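Side-chain contact in tRNA delta(2)-isopentenylpyrophosphate transferase (Bacillus halodurans, PDB 3EXA), which probably transfers a dimethylallyl group from dimethylallyl diphosphate to adenine 37 of tRNAs that read codons beginning with uridine: residues Lys226-Gly231 against Glu245-Leu250. Residues are numbered along the deposited sequence; the frame is centred on the assembly and turned at random.
Sequences KLYDRG and EMYDYL
Tyr-228 and Tyr-247 make a T-shaped aromatic pair between the last turn of helix 220-229 and helix 244-251. The CD1 edge of Tyr-228 is aimed at the centre of the Tyr-247 face, with CD1 3.7 Å from CE1 of Tyr-247 and the planes at 83°. CG of Tyr-228 lies anti to the backbone N (chi1 -166°), which carries the ring out toward helix 244-251. Leu-250 CB sits over one face of that ring, 3.8 Å from the centroid of the Tyr-228 ring in a CH-pi contact, and Leu-250 CD2 packs 3.7 Å from Tyr-228 CG. No hydrogen bond crosses between the segments; the Tyr-228 hydroxyl bonds to Asp-251 OD2. With an alanine at Tyr-228, Leu-250 and the Tyr-247 face would probably lose the ring they share, and the Asp-251 carboxylate its hydroxyl partner. The Tyr-247 hydroxyl likewise bonds outside the pair, lying by the end of helix 220-229 with its OH 3.7 Å from Leu-227 CB, and hydrogen-bonds Ile-232 O just beyond the Schellman motif at Gly-231. The pair ties together two short helices joined by a loop, with helix 256-279 packed against Met-246 and Tyr-249 of the second.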
loop_
_atom_site.group_PDB
_atom_site.type_symbol
_atom_site.label_atom_id
_atom_site.label_comp_id
_atom_site.label_asym_id
_atom_site.label_seq_id
_atom_site.Cartn_x
_atom_site.Cartn_y
_atom_site.Cartn_z
ATOM N N LYS A 226 2.388 -12.775 -37.141
ATOM C CA LYS A 226 1.337 -11.763 -37.158
ATOM C C LYS A 226 1.397 -10.910 -35.885
ATOM O O LYS A 226 1.297 -9.690 -35.955
ATOM C CB LYS A 226 -0.035 -12.423 -37.307
ATOM C CG LYS A 226 -0.233 -13.155 -38.633
ATOM C CD LYS A 226 -1.624 -13.777 -38.720
ATOM C CE LYS A 226 -1.847 -14.479 -40.054
ATOM N NZ LYS A 226 -3.179 -15.148 -40.127
ATOM N N LEU A 227 1.569 -11.544 -34.728
ATOM C CA LEU A 227 1.659 -10.803 -33.475
ATOM C C LEU A 227 2.931 -9.966 -33.456
ATOM O O LEU A 227 2.961 -8.858 -32.919
ATOM C CB LEU A 227 1.680 -11.758 -32.292
ATOM C CG LEU A 227 0.392 -12.561 -32.090
ATOM C CD1 LEU A 227 0.619 -13.579 -30.994
ATOM C CD2 LEU A 227 -0.760 -11.627 -31.729
ATOM N N TYR A 228 3.982 -10.517 -34.045
ATOM C CA TYR A 228 5.283 -9.869 -34.112
ATOM C C TYR A 228 5.194 -8.652 -35.023
ATOM O O TYR A 228 5.648 -7.557 -34.683
ATOM C CB TYR A 228 6.293 -10.862 -34.689
ATOM C CG TYR A 228 7.738 -10.479 -34.512
ATOM C CD1 TYR A 228 8.418 -10.783 -33.330
ATOM C CD2 TYR A 228 8.444 -9.863 -35.545
ATOM C CE1 TYR A 228 9.775 -10.495 -33.183
ATOM C CE2 TYR A 228 9.796 -9.567 -35.416
ATOM C CZ TYR A 228 10.460 -9.886 -34.234
ATOM O OH TYR A 228 11.798 -9.604 -34.109
ATOM N N ASP A 229 4.593 -8.863 -36.186
ATOM C CA ASP A 229 4.438 -7.804 -37.168
ATOM C C ASP A 229 3.562 -6.663 -36.680
ATOM O O ASP A 229 3.767 -5.519 -37.073
ATOM C CB ASP A 229 3.856 -8.370 -38.459
ATOM C CG ASP A 229 4.591 -7.890 -39.688
ATOM O OD1 ASP A 229 4.128 -8.197 -40.808
ATOM O OD2 ASP A 229 5.633 -7.212 -39.538
ATOM N N ARG A 230 2.575 -6.951 -35.838
ATOM C CA ARG A 230 1.733 -5.864 -35.370
ATOM C C ARG A 230 2.427 -5.097 -34.263
ATOM O O ARG A 230 1.898 -4.109 -33.757
ATOM C CB ARG A 230 0.362 -6.370 -34.906
ATOM C CG ARG A 230 0.392 -7.403 -33.809
ATOM C CD ARG A 230 -1.007 -7.660 -33.254
ATOM N NE ARG A 230 -1.542 -6.510 -32.519
ATOM C CZ ARG A 230 -2.663 -6.544 -31.803
ATOM N NH1 ARG A 230 -3.363 -7.666 -31.731
ATOM N NH2 ARG A 230 -3.081 -5.464 -31.157
ATOM N N GLY A 231 3.622 -5.547 -33.891
ATOM C CA GLY A 231 4.375 -4.859 -32.857
ATOM C C GLY A 231 4.189 -5.303 -31.416
ATOM O O GLY A 231 4.561 -4.568 -30.508
ATOM N N GLU A 245 9.616 -18.758 -27.949
ATOM C CA GLU A 245 10.615 -19.457 -28.740
ATOM C C GLU A 245 10.620 -18.941 -30.173
ATOM O O GLU A 245 11.681 -18.721 -30.767
ATOM C CB GLU A 245 10.356 -20.953 -28.739
ATOM C CG GLU A 245 10.445 -21.592 -27.364
ATOM C CD GLU A 245 9.180 -21.455 -26.542
ATOM O OE1 GLU A 245 8.103 -21.143 -27.113
ATOM O OE2 GLU A 245 9.258 -21.688 -25.314
HETATM N N MSE A 246 9.438 -18.744 -30.737
HETATM C CA MSE A 246 9.358 -18.233 -32.095
HETATM C C MSE A 246 9.923 -16.807 -32.144
HETATM O O MSE A 246 10.588 -16.429 -33.108
HETATM C CB MSE A 246 7.910 -18.263 -32.595
HETATM C CG MSE A 246 7.356 -19.671 -32.772
HETATM SE SE MSE A 246 8.448 -20.807 -33.950
HETATM C CE MSE A 246 9.167 -22.022 -32.603
ATOM N N TYR A 247 9.683 -16.017 -31.104
ATOM C CA TYR A 247 10.208 -14.660 -31.095
ATOM C C TYR A 247 11.742 -14.634 -31.153
ATOM O O TYR A 247 12.328 -13.779 -31.821
ATOM C CB TYR A 247 9.695 -13.888 -29.880
ATOM C CG TYR A 247 8.414 -13.122 -30.137
ATOM C CD1 TYR A 247 8.285 -11.804 -29.708
ATOM C CD2 TYR A 247 7.331 -13.705 -30.802
ATOM C CE1 TYR A 247 7.120 -11.074 -29.928
ATOM C CE2 TYR A 247 6.150 -12.977 -31.023
ATOM C CZ TYR A 247 6.062 -11.656 -30.578
ATOM O OH TYR A 247 4.928 -10.898 -30.781
ATOM N N ASP A 248 12.408 -15.553 -30.462
ATOM C CA ASP A 248 13.869 -15.585 -30.547
ATOM C C ASP A 248 14.256 -15.879 -31.993
ATOM O O ASP A 248 15.206 -15.302 -32.519
ATOM C CB ASP A 248 14.459 -16.662 -29.634
ATOM C CG ASP A 248 14.476 -16.242 -28.185
ATOM O OD1 ASP A 248 15.105 -15.210 -27.857
ATOM O OD2 ASP A 248 13.859 -16.942 -27.363
ATOM N N TYR A 249 13.526 -16.791 -32.632
ATOM C CA TYR A 249 13.797 -17.128 -34.029
ATOM C C TYR A 249 13.605 -15.889 -34.908
ATOM O O TYR A 249 14.471 -15.545 -35.714
ATOM C CB TYR A 249 12.859 -18.242 -34.520
ATOM C CG TYR A 249 12.764 -18.313 -36.033
ATOM C CD1 TYR A 249 13.869 -18.689 -36.803
ATOM C CD2 TYR A 249 11.585 -17.956 -36.701
ATOM C CE1 TYR A 249 13.807 -18.707 -38.195
ATOM C CE2 TYR A 249 11.513 -17.970 -38.096
ATOM C CZ TYR A 249 12.632 -18.347 -38.834
ATOM O OH TYR A 249 12.599 -18.361 -40.206
ATOM N N LEU A 250 12.460 -15.230 -34.747
ATOM C CA LEU A 250 12.136 -14.032 -35.519
ATOM C C LEU A 250 13.163 -12.917 -35.294
ATOM O O LEU A 250 13.418 -12.118 -36.189
ATOM C CB LEU A 250 10.728 -13.550 -35.145
ATOM C CG LEU A 250 9.527 -13.867 -36.042
ATOM C CD1 LEU A 250 9.775 -15.069 -36.925
ATOM C CD2 LEU A 250 8.308 -14.069 -35.150
#